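PDB 1FNU: exotoxin type A from Streptococcus pyogenes phage T12, which probably acts as a superantigen toxin, overstimulating host T cells by joining their receptors to MHC class II molecules. Local coordinates for residues S13-L18 / P190-S195; F23-D28 / L198-D203; T169-F174 / E215-T220. All coordinates share one frame; numbering follows the deposited sequence.

Contact 1 of 3, residues S13-L18 / P190-S195; sequences SLVKNL and PEFTQS
The ring of Phe192 offers its edge to two backbone carbonyls of residues 13-18: Lys16 O stands 3.3 Å from CE1, and Asn17 O sits near the ring plane beside CZ. Pro190 O of its own segment also lies at this edge, while CG1 of Val15 comes up obliquely, the two side chains crossing at about a right angle. The setting is a loop-to-loop junction of the two-domain superantigen fold. It joins the lead-in to helix 19-26 to the turn before helix 194-197, where Thr193 is the N-cap. A chi1 of 69° places CG of Phe192 between its own backbone N and carbonyl carbon and so turns the ring toward the carbonyls of Lys16 and Asn17; the ring also reaches Asn20 and Ile21 of helix 19-26. The backbones are fastened by one nearly straight hydrogen bond, Lys16 N to Pro190 O (2.9 Å, 172°). Farther out, CB of Leu14 packs on CG of the proline ring, and the bent Lys16 chain brings NZ to within 3.6 Å of Glu191 CG. The backbone N of Glu191 is bonded to Ser43 of a second subunit. A water completes the seam, accepting from Phe192 N at 2.9 Å and donating to Lys16 O at 3.0 Å.

Contact 2 of 3, residues F23-D28 / L198-D203; sequences FLYEGD and LMIYKD
Helix 19-26 packs here against the 3-10 turn 198-201, a buried contact joining sequence of the OB-fold region to sequence of the beta-grasp region close to the centre of the chain. Two tyrosines approach from opposite directions, and Tyr25 OH donates a hydrogen bond to Tyr201 OH at 2.8 Å. The acceptor oxygen lies at the edge of the Tyr25 ring, in its plane, whereas Tyr25 OH stands oblique to the Tyr201 ring. Tyr201 OH is also hydrogen-bonded to Asp146 OD2 on helix 142-157; since it accepts from Tyr25, it probably gives its own proton to that carboxylate, which may strengthen the bond from Tyr25. CG1 of Ile200 lies 3.8 Å above the centre of one Tyr201 ring face, and the turn itself is closed by Tyr201 N bonding to Leu198 O (2.9 Å). Beside this polar pair, Leu24 and Leu198 meet tip to tip, CD1 to CD1 at 4.0 Å. Leu198 CG is anti to its carbonyl carbon (chi1 -71°), an orientation that lets CD2 pass 4.1 Å from Tyr25 OH as well. An N-terminal helix packed against the segment after helix 194-197, at the junction of the two domains, is consistent with the superantigen fold.

Contact 3 of 3, residues T169-F174 / E215-T220; sequences TGYIKF and EVYLTT
Lys173 and Glu215 exchange two backbone hydrogen bonds, and Lys173 N to Glu215 O is the shorter at 2.8 Å. Tyr171 with Tyr217 and Thr169 with Thr219 form the other hydrogen-bonded pairs, although Thr169 N to Thr219 O is weak. At that end Thr169 OG1 and Thr219 OG1 are also hydrogen-bonded; their 2.5 Å separation is unusually short, its exact value carries little weight, and the donor is not settled. A water bound to Thr169 OG1 donates to Tyr217 O at 2.7 Å. Tyr217 O also accepts a bent bond from Tyr171 N (144°) and a CA-H contact from Gly170 CA.

On the face that carries Thr169, Tyr171, Lys173, Glu215, Tyr217 and Thr219, Tyr217 OH donates to Glu215 OE1 at 2.7 Å, from above the carboxylate plane. The Lys173 chain runs extended alongside Glu215, but NZ makes its salt bridge with Asp3. Between the Lys173-Glu215 pair and the two threonines, the tyrosine rings are near parallel, at 21°, but displaced enough that little of one lies over the other. Tyr217 CB makes a CH-pi contact over the Tyr171 ring, 3.9 Å from its centroid. Tyr171 CE1 meets Tyr217 CD1 at 3.5 Å, and Tyr171 OH lies over one face of the Tyr217 ring. A chi1 of 72° brings the Tyr171 ring across toward its neighbour, and Pro4 and Leu9 pack on the same side chain.

On the other face, Gly170, Ile172, Val216 and Leu218 make apolar contacts. CD2 of Leu218 lies 3.7 Å from Gly170 CA, and CG1 of Ile172 meets CG2 of Val216 at 4.1 Å. The pair sits in a mixed sheet where 212-219 also runs parallel to 110-123, with helix 142-157 packed on one face through Val149, as in the beta-grasp fold.

The three contacts show how segments distant in sequence build one compact molecule: in every pair of contacts, the segments alternate along the chain. Contacts 1 and 2 have centres 14 Å apart and touch, the side chains of Gln194 and Leu24 packing together; helix 19-26 also follows directly on residues 13-18. Contact 3 touches neither; its centre is 18 Å from that of contact 1 and 16 Å from that of contact 2, and the nearest atoms are about 7 Å away in both cases. Helix 142-157 spans the second gap, since Asp146 bonds to Tyr201 of contact 2 and also packs against Ile172 of contact 3.

Contact 1 of 3, residues S13-L18 / P190-S195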
loop_
_atom_site.group_PDB
_atom_site.type_symbol
_atom_site.label_atom_id
_atom_site.label_comp_id
_atom_site.label_asym_id
_atom_site.label_seq_id
_atom_site.Cartn_x
_atom_site.Cartn_y
_atom_site.Cartn_z
ATOM N N SER A 13 -15.590 -23.256 -8.931
ATOM C CA SER A 13 -15.122 -24.195 -7.890
ATOM C C SER A 13 -13.605 -24.183 -7.685
ATOM O O SER A 13 -13.157 -24.732 -6.738
ATOM C CB SER A 13 -15.652 -25.612 -8.164
ATOM O OG SER A 13 -15.189 -26.070 -9.403
ATOM N N LEU A 14 -12.860 -23.513 -8.565
ATOM C CA LEU A 14 -11.422 -23.356 -8.444
ATOM C C LEU A 14 -11.107 -22.060 -7.642
ATOM O O LEU A 14 -10.068 -21.963 -6.958
ATOM C CB LEU A 14 -10.766 -23.223 -9.825
ATOM C CG LEU A 14 -10.715 -24.441 -10.786
ATOM C CD1 LEU A 14 -10.144 -24.124 -12.186
ATOM C CD2 LEU A 14 -9.900 -25.542 -10.137
ATOM N N VAL A 15 -12.020 -21.084 -7.683
ATOM C CA VAL A 15 -11.816 -19.811 -6.988
ATOM C C VAL A 15 -11.598 -19.867 -5.451
ATOM O O VAL A 15 -12.366 -20.424 -4.683
ATOM C CB VAL A 15 -12.995 -18.836 -7.297
ATOM C CG1 VAL A 15 -12.685 -17.419 -6.749
ATOM C CG2 VAL A 15 -13.257 -18.779 -8.810
ATOM N N LYS A 16 -10.537 -19.205 -5.024
ATOM C CA LYS A 16 -10.257 -19.048 -3.607
ATOM C C LYS A 16 -10.883 -17.683 -3.199
ATOM O O LYS A 16 -10.679 -16.640 -3.829
ATOM C CB LYS A 16 -8.712 -19.114 -3.371
ATOM C CG LYS A 16 -8.186 -18.406 -2.144
ATOM C CD LYS A 16 -6.939 -19.108 -1.463
ATOM C CE LYS A 16 -5.660 -19.388 -2.309
ATOM N NZ LYS A 16 -4.698 -18.118 -2.479
ATOM N N ASN A 17 -11.717 -17.705 -2.174
ATOM C CA ASN A 17 -12.344 -16.481 -1.703
ATOM C C ASN A 17 -13.418 -15.898 -2.624
ATOM O O ASN A 17 -13.421 -14.673 -2.909
ATOM C CB ASN A 17 -11.286 -15.372 -1.397
ATOM C CG ASN A 17 -10.379 -15.705 -0.150
ATOM O OD1 ASN A 17 -10.832 -16.272 0.875
ATOM N ND2 ASN A 17 -9.120 -15.327 -0.243
ATOM N N LEU A 18 -14.300 -16.763 -3.121
ATOM C CA LEU A 18 -15.337 -16.307 -4.005
ATOM C C LEU A 18 -16.253 -15.345 -3.287
ATOM O O LEU A 18 -16.925 -14.565 -3.951
ATOM C CB LEU A 18 -16.144 -17.500 -4.567
ATOM C CG LEU A 18 -17.180 -17.233 -5.654
ATOM C CD1 LEU A 18 -16.573 -16.518 -6.865
ATOM C CD2 LEU A 18 -17.726 -18.618 -6.154
ATOM N N PRO A 190 -8.673 -18.200 -10.369
ATOM C CA PRO A 190 -8.605 -18.783 -9.029
ATOM C C PRO A 190 -8.131 -17.907 -7.881
ATOM O O PRO A 190 -8.803 -17.817 -6.873
ATOM C CB PRO A 190 -7.783 -20.058 -9.291
ATOM C CG PRO A 190 -8.156 -20.412 -10.692
ATOM C CD PRO A 190 -7.897 -19.033 -11.296
ATOM N N GLU A 191 -6.974 -17.273 -8.026
ATOM C CA GLU A 191 -6.475 -16.352 -7.021
ATOM C C GLU A 191 -6.549 -14.988 -7.734
ATOM O O GLU A 191 -5.886 -14.725 -8.775
ATOM C CB GLU A 191 -5.056 -16.733 -6.620
ATOM C CG GLU A 191 -5.041 -18.131 -6.029
ATOM C CD GLU A 191 -4.102 -19.057 -6.833
ATOM O OE1 GLU A 191 -2.797 -18.905 -6.723
ATOM O OE2 GLU A 191 -4.680 -19.910 -7.633
ATOM N N PHE A 192 -7.374 -14.126 -7.156
ATOM C CA PHE A 192 -7.657 -12.828 -7.792
ATOM C C PHE A 192 -7.806 -11.716 -6.801
ATOM O O PHE A 192 -7.723 -11.934 -5.570
ATOM C CB PHE A 192 -9.011 -12.926 -8.577
ATOM C CG PHE A 192 -10.222 -13.058 -7.680
ATOM C CD1 PHE A 192 -10.452 -14.238 -6.963
ATOM C CD2 PHE A 192 -11.076 -11.920 -7.416
ATOM C CE1 PHE A 192 -11.457 -14.336 -6.009
ATOM C CE2 PHE A 192 -12.105 -11.995 -6.438
ATOM C CZ PHE A 192 -12.314 -13.233 -5.703
ATOM N N THR A 193 -7.977 -10.503 -7.322
ATOM C CA THR A 193 -8.322 -9.396 -6.436
ATOM C C THR A 193 -9.498 -8.734 -7.118
ATOM O O THR A 193 -9.661 -8.765 -8.384
ATOM C CB THR A 193 -7.196 -8.274 -6.281
ATOM O OG1 THR A 193 -6.901 -7.747 -7.573
ATOM C CG2 THR A 193 -5.979 -8.803 -5.607
ATOM N N GLN A 194 -10.311 -8.107 -6.292
ATOM C CA GLN A 194 -11.495 -7.389 -6.772
ATOM C C GLN A 194 -11.110 -6.285 -7.814
ATOM O O GLN A 194 -11.789 -6.072 -8.869
ATOM C CB GLN A 194 -12.209 -6.781 -5.553
ATOM C CG GLN A 194 -12.976 -7.765 -4.710
ATOM C CD GLN A 194 -13.394 -7.134 -3.365
ATOM O OE1 GLN A 194 -14.412 -7.499 -2.723
ATOM N NE2 GLN A 194 -12.590 -6.175 -2.925
ATOM N N SER A 195 -9.997 -5.626 -7.528
ATOM C CA SER A 195 -9.487 -4.549 -8.363
ATOM C C SER A 195 -9.190 -5.039 -9.796
ATOM O O SER A 195 -9.486 -4.336 -10.759
ATOM C CB SER A 195 -8.193 -3.982 -7.756
ATOM O OG SER A 195 -7.669 -2.965 -8.588
HETATM O O HOH W 1 -8.219 -15.072 -4.501
#

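Contact 2 of 3, residues F23-D28 / L198-D203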
loop_
_atom_site.group_PDB
_atom_site.type_symbol
_atom_site.label_atom_id
_atom_site.label_comp_id
_atom_site.label_asym_id
_atom_site.label_seq_id
_atom_site.Cartn_x
_atom_site.Cartn_y
_atom_site.Cartn_z
ATOM N N PHE A 23 -19.659 -10.148 -2.154
ATOM C CA PHE A 23 -19.943 -8.870 -1.499
ATOM C C PHE A 23 -20.050 -7.666 -2.480
ATOM O O PHE A 23 -20.697 -6.691 -2.134
ATOM C CB PHE A 23 -18.890 -8.615 -0.379
ATOM C CG PHE A 23 -19.065 -9.496 0.837
ATOM C CD1 PHE A 23 -20.085 -9.210 1.755
ATOM C CD2 PHE A 23 -18.163 -10.574 1.090
ATOM C CE1 PHE A 23 -20.229 -9.965 2.941
ATOM C CE2 PHE A 23 -18.273 -11.350 2.235
ATOM C CZ PHE A 23 -19.320 -11.052 3.192
ATOM N N LEU A 24 -19.466 -7.784 -3.669
ATOM C CA LEU A 24 -19.499 -6.738 -4.692
ATOM C C LEU A 24 -20.935 -6.656 -5.286
ATOM O O LEU A 24 -21.481 -5.588 -5.506
ATOM C CB LEU A 24 -18.545 -7.072 -5.853
ATOM C CG LEU A 24 -17.009 -7.155 -5.696
ATOM C CD1 LEU A 24 -16.334 -7.595 -7.026
ATOM C CD2 LEU A 24 -16.487 -5.784 -5.128
ATOM N N TYR A 25 -21.569 -7.801 -5.486
ATOM C CA TYR A 25 -22.887 -7.819 -6.100
ATOM C C TYR A 25 -24.107 -7.928 -5.183
ATOM O O TYR A 25 -25.274 -7.642 -5.606
ATOM C CB TYR A 25 -22.911 -8.882 -7.181
ATOM C CG TYR A 25 -21.921 -8.559 -8.318
ATOM C CD1 TYR A 25 -22.225 -7.579 -9.273
ATOM C CD2 TYR A 25 -20.716 -9.237 -8.434
ATOM C CE1 TYR A 25 -21.365 -7.271 -10.352
ATOM C CE2 TYR A 25 -19.831 -8.971 -9.479
ATOM C CZ TYR A 25 -20.151 -7.989 -10.449
ATOM O OH TYR A 25 -19.268 -7.730 -11.458
ATOM N N GLU A 26 -23.854 -8.351 -3.961
ATOM C CA GLU A 26 -24.902 -8.399 -2.959
ATOM C C GLU A 26 -24.993 -6.970 -2.381
ATOM O O GLU A 26 -26.075 -6.526 -2.030
ATOM C CB GLU A 26 -24.526 -9.337 -1.851
ATOM C CG GLU A 26 -25.467 -9.281 -0.608
ATOM C CD GLU A 26 -26.885 -9.671 -0.932
ATOM O OE1 GLU A 26 -27.075 -10.438 -1.900
ATOM O OE2 GLU A 26 -27.820 -9.223 -0.215
ATOM N N GLY A 27 -23.879 -6.253 -2.279
ATOM C CA GLY A 27 -23.892 -4.882 -1.728
ATOM C C GLY A 27 -24.554 -3.881 -2.684
ATOM O O GLY A 27 -24.912 -4.274 -3.806
ATOM N N ASP A 28 -24.815 -2.655 -2.216
ATOM C CA ASP A 28 -25.404 -1.629 -3.042
ATOM C C ASP A 28 -24.352 -1.061 -3.987
ATOM O O ASP A 28 -23.144 -1.131 -3.722
ATOM C CB ASP A 28 -25.939 -0.474 -2.204
ATOM C CG ASP A 28 -27.107 -0.881 -1.414
ATOM O OD1 ASP A 28 -27.796 -1.767 -1.930
ATOM O OD2 ASP A 28 -27.331 -0.387 -0.311
ATOM N N LEU A 198 -12.578 -6.276 -11.637
ATOM C CA LEU A 198 -13.521 -5.238 -12.052
ATOM C C LEU A 198 -13.152 -4.442 -13.327
ATOM O O LEU A 198 -13.954 -3.641 -13.859
ATOM C CB LEU A 198 -13.841 -4.339 -10.813
ATOM C CG LEU A 198 -14.732 -5.042 -9.726
ATOM C CD1 LEU A 198 -14.865 -4.182 -8.491
ATOM C CD2 LEU A 198 -16.172 -5.273 -10.320
ATOM N N MET A 199 -11.969 -4.743 -13.841
ATOM C CA MET A 199 -11.462 -4.125 -15.031
ATOM C C MET A 199 -12.353 -4.572 -16.186
ATOM O O MET A 199 -12.224 -4.013 -17.236
ATOM C CB MET A 199 -9.971 -4.450 -15.240
ATOM C CG MET A 199 -9.059 -3.705 -14.222
ATOM S SD MET A 199 -7.274 -4.190 -14.299
ATOM C CE MET A 199 -6.774 -3.509 -15.722
ATOM N N ILE A 200 -13.274 -5.525 -16.010
ATOM C CA ILE A 200 -14.196 -5.773 -17.144
ATOM C C ILE A 200 -15.055 -4.517 -17.448
ATOM O O ILE A 200 -15.662 -4.414 -18.522
ATOM C CB ILE A 200 -15.164 -6.978 -16.859
ATOM C CG1 ILE A 200 -15.856 -6.731 -15.517
ATOM C CG2 ILE A 200 -14.339 -8.330 -16.993
ATOM C CD1 ILE A 200 -17.074 -7.568 -15.210
ATOM N N TYR A 201 -15.092 -3.550 -16.529
ATOM C CA TYR A 201 -15.873 -2.308 -16.717
ATOM C C TYR A 201 -15.058 -1.078 -17.095
ATOM O O TYR A 201 -15.596 0.069 -17.266
ATOM C CB TYR A 201 -16.598 -1.931 -15.416
ATOM C CG TYR A 201 -17.476 -2.997 -14.949
ATOM C CD1 TYR A 201 -18.278 -3.701 -15.850
ATOM C CD2 TYR A 201 -17.545 -3.312 -13.571
ATOM C CE1 TYR A 201 -19.145 -4.688 -15.383
ATOM C CE2 TYR A 201 -18.397 -4.276 -13.096
ATOM C CZ TYR A 201 -19.205 -4.962 -13.987
ATOM O OH TYR A 201 -20.051 -5.904 -13.454
ATOM N N LYS A 202 -13.755 -1.290 -17.174
ATOM C CA LYS A 202 -12.883 -0.178 -17.469
ATOM C C LYS A 202 -13.159 0.531 -18.808
ATOM O O LYS A 202 -12.958 1.756 -18.901
ATOM C CB LYS A 202 -11.410 -0.655 -17.452
ATOM C CG LYS A 202 -10.379 0.425 -17.157
ATOM C CD LYS A 202 -8.950 -0.174 -17.032
ATOM C CE LYS A 202 -8.004 0.254 -18.203
ATOM N NZ LYS A 202 -7.419 1.597 -18.117
ATOM N N ASP A 203 -13.622 -0.200 -19.823
ATOM C CA ASP A 203 -13.767 0.450 -21.129
ATOM C C ASP A 203 -15.039 1.266 -21.185
ATOM O O ASP A 203 -15.334 1.828 -22.199
ATOM C CB ASP A 203 -13.699 -0.536 -22.308
ATOM C CG ASP A 203 -14.856 -1.557 -22.335
ATOM O OD1 ASP A 203 -15.948 -1.355 -21.710
ATOM O OD2 ASP A 203 -14.664 -2.600 -23.042
#

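Contact 3 of 3, residues T169-F174 / E215-T220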
loop_
_atom_site.group_PDB
_atom_site.type_symbol
_atom_site.label_atom_id
_atom_site.label_comp_id
_atom_site.label_asym_id
_atom_site.label_seq_id
_atom_site.Cartn_x
_atom_site.Cartn_y
_atom_site.Cartn_z
ATOM N N THR A 169 -20.187 -22.363 -14.097
ATOM C CA THR A 169 -19.702 -21.348 -14.989
ATOM C C THR A 169 -20.851 -20.412 -15.241
ATOM O O THR A 169 -22.001 -20.765 -15.000
ATOM C CB THR A 169 -19.141 -21.898 -16.275
ATOM O OG1 THR A 169 -20.154 -22.557 -17.021
ATOM C CG2 THR A 169 -18.013 -22.842 -16.008
ATOM N N GLY A 170 -20.517 -19.177 -15.619
ATOM C CA GLY A 170 -21.546 -18.186 -15.881
ATOM C C GLY A 170 -21.041 -16.998 -16.676
ATOM O O GLY A 170 -19.900 -16.602 -16.506
ATOM N N TYR A 171 -21.830 -16.469 -17.603
ATOM C CA TYR A 171 -21.423 -15.303 -18.350
ATOM C C TYR A 171 -22.682 -14.584 -18.778
ATOM O O TYR A 171 -23.815 -15.138 -18.742
ATOM C CB TYR A 171 -20.469 -15.620 -19.508
ATOM C CG TYR A 171 -21.025 -16.330 -20.727
ATOM C CD1 TYR A 171 -21.597 -15.621 -21.780
ATOM C CD2 TYR A 171 -20.991 -17.736 -20.807
ATOM C CE1 TYR A 171 -22.130 -16.329 -22.929
ATOM C CE2 TYR A 171 -21.496 -18.420 -21.914
ATOM C CZ TYR A 171 -22.044 -17.728 -22.962
ATOM O OH TYR A 171 -22.361 -18.455 -24.088
ATOM N N ILE A 172 -22.512 -13.299 -19.042
ATOM C CA ILE A 172 -23.647 -12.471 -19.437
ATOM C C ILE A 172 -23.204 -11.906 -20.780
ATOM O O ILE A 172 -22.030 -11.516 -20.947
ATOM C CB ILE A 172 -23.897 -11.380 -18.418
ATOM C CG1 ILE A 172 -25.099 -10.539 -18.862
ATOM C CG2 ILE A 172 -22.628 -10.541 -18.246
ATOM C CD1 ILE A 172 -25.541 -9.557 -17.836
ATOM N N LYS A 173 -24.128 -11.899 -21.725
ATOM C CA LYS A 173 -23.835 -11.463 -23.084
ATOM C C LYS A 173 -24.729 -10.310 -23.436
ATOM O O LYS A 173 -25.921 -10.343 -23.204
ATOM C CB LYS A 173 -24.067 -12.609 -24.079
ATOM C CG LYS A 173 -24.013 -12.213 -25.570
ATOM C CD LYS A 173 -24.288 -13.411 -26.516
ATOM C CE LYS A 173 -24.149 -13.025 -28.023
ATOM N NZ LYS A 173 -24.015 -14.227 -29.000
ATOM N N PHE A 174 -24.101 -9.270 -23.950
ATOM C CA PHE A 174 -24.795 -8.067 -24.337
ATOM C C PHE A 174 -24.850 -8.041 -25.879
ATOM O O PHE A 174 -23.842 -8.267 -26.579
ATOM C CB PHE A 174 -24.071 -6.864 -23.746
ATOM C CG PHE A 174 -24.323 -6.656 -22.280
ATOM C CD1 PHE A 174 -25.521 -6.148 -21.855
ATOM C CD2 PHE A 174 -23.336 -6.977 -21.321
ATOM C CE1 PHE A 174 -25.766 -5.945 -20.508
ATOM C CE2 PHE A 174 -23.557 -6.780 -19.991
ATOM C CZ PHE A 174 -24.782 -6.259 -19.573
ATOM N N GLU A 215 -28.623 -11.584 -22.311
ATOM C CA GLU A 215 -28.731 -13.022 -22.265
ATOM C C GLU A 215 -27.744 -13.593 -21.242
ATOM O O GLU A 215 -26.542 -13.267 -21.259
ATOM C CB GLU A 215 -28.392 -13.568 -23.640
ATOM C CG GLU A 215 -29.634 -13.758 -24.502
ATOM C CD GLU A 215 -29.264 -14.057 -25.896
ATOM O OE1 GLU A 215 -28.196 -14.671 -26.114
ATOM O OE2 GLU A 215 -30.062 -13.682 -26.791
ATOM N N VAL A 216 -28.266 -14.440 -20.360
ATOM C CA VAL A 216 -27.451 -15.087 -19.345
ATOM C C VAL A 216 -27.321 -16.611 -19.484
ATOM O O VAL A 216 -28.347 -17.301 -19.473
ATOM C CB VAL A 216 -28.008 -14.802 -17.946
ATOM C CG1 VAL A 216 -27.279 -15.641 -16.954
ATOM C CG2 VAL A 216 -27.825 -13.347 -17.597
ATOM N N TYR A 217 -26.064 -17.115 -19.517
ATOM C CA TYR A 217 -25.735 -18.576 -19.625
ATOM C C TYR A 217 -24.984 -19.191 -18.422
ATOM O O TYR A 217 -23.806 -18.880 -18.187
ATOM C CB TYR A 217 -24.898 -18.842 -20.867
ATOM C CG TYR A 217 -25.586 -18.454 -22.142
ATOM C CD1 TYR A 217 -25.500 -17.134 -22.638
ATOM C CD2 TYR A 217 -26.407 -19.375 -22.822
ATOM C CE1 TYR A 217 -26.224 -16.748 -23.777
ATOM C CE2 TYR A 217 -27.134 -18.999 -23.953
ATOM C CZ TYR A 217 -27.043 -17.683 -24.418
ATOM O OH TYR A 217 -27.849 -17.265 -25.459
ATOM N N LEU A 218 -25.623 -20.105 -17.716
ATOM C CA LEU A 218 -25.039 -20.738 -16.532
ATOM C C LEU A 218 -24.970 -22.267 -16.637
ATOM O O LEU A 218 -25.825 -22.891 -17.314
ATOM C CB LEU A 218 -25.893 -20.415 -15.311
ATOM C CG LEU A 218 -26.259 -18.985 -14.950
ATOM C CD1 LEU A 218 -27.330 -19.017 -13.824
ATOM C CD2 LEU A 218 -24.976 -18.192 -14.489
ATOM N N THR A 219 -23.971 -22.878 -15.987
ATOM C CA THR A 219 -23.858 -24.340 -15.962
ATOM C C THR A 219 -23.694 -24.645 -14.486
ATOM O O THR A 219 -23.271 -23.785 -13.704
ATOM C CB THR A 219 -22.641 -24.942 -16.753
ATOM O OG1 THR A 219 -21.413 -24.549 -16.147
ATOM C CG2 THR A 219 -22.624 -24.496 -18.184
ATOM N N THR A 220 -24.116 -25.841 -14.120
ATOM C CA THR A 220 -24.038 -26.364 -12.767
ATOM C C THR A 220 -22.896 -27.403 -12.919
ATOM O O THR A 220 -22.536 -27.699 -14.063
ATOM C CB THR A 220 -25.434 -26.997 -12.316
ATOM O OG1 THR A 220 -25.847 -28.079 -13.177
ATOM C CG2 THR A 220 -26.518 -25.953 -12.376
HETATM O O HOH W 2 -21.837 -20.737 -18.669
#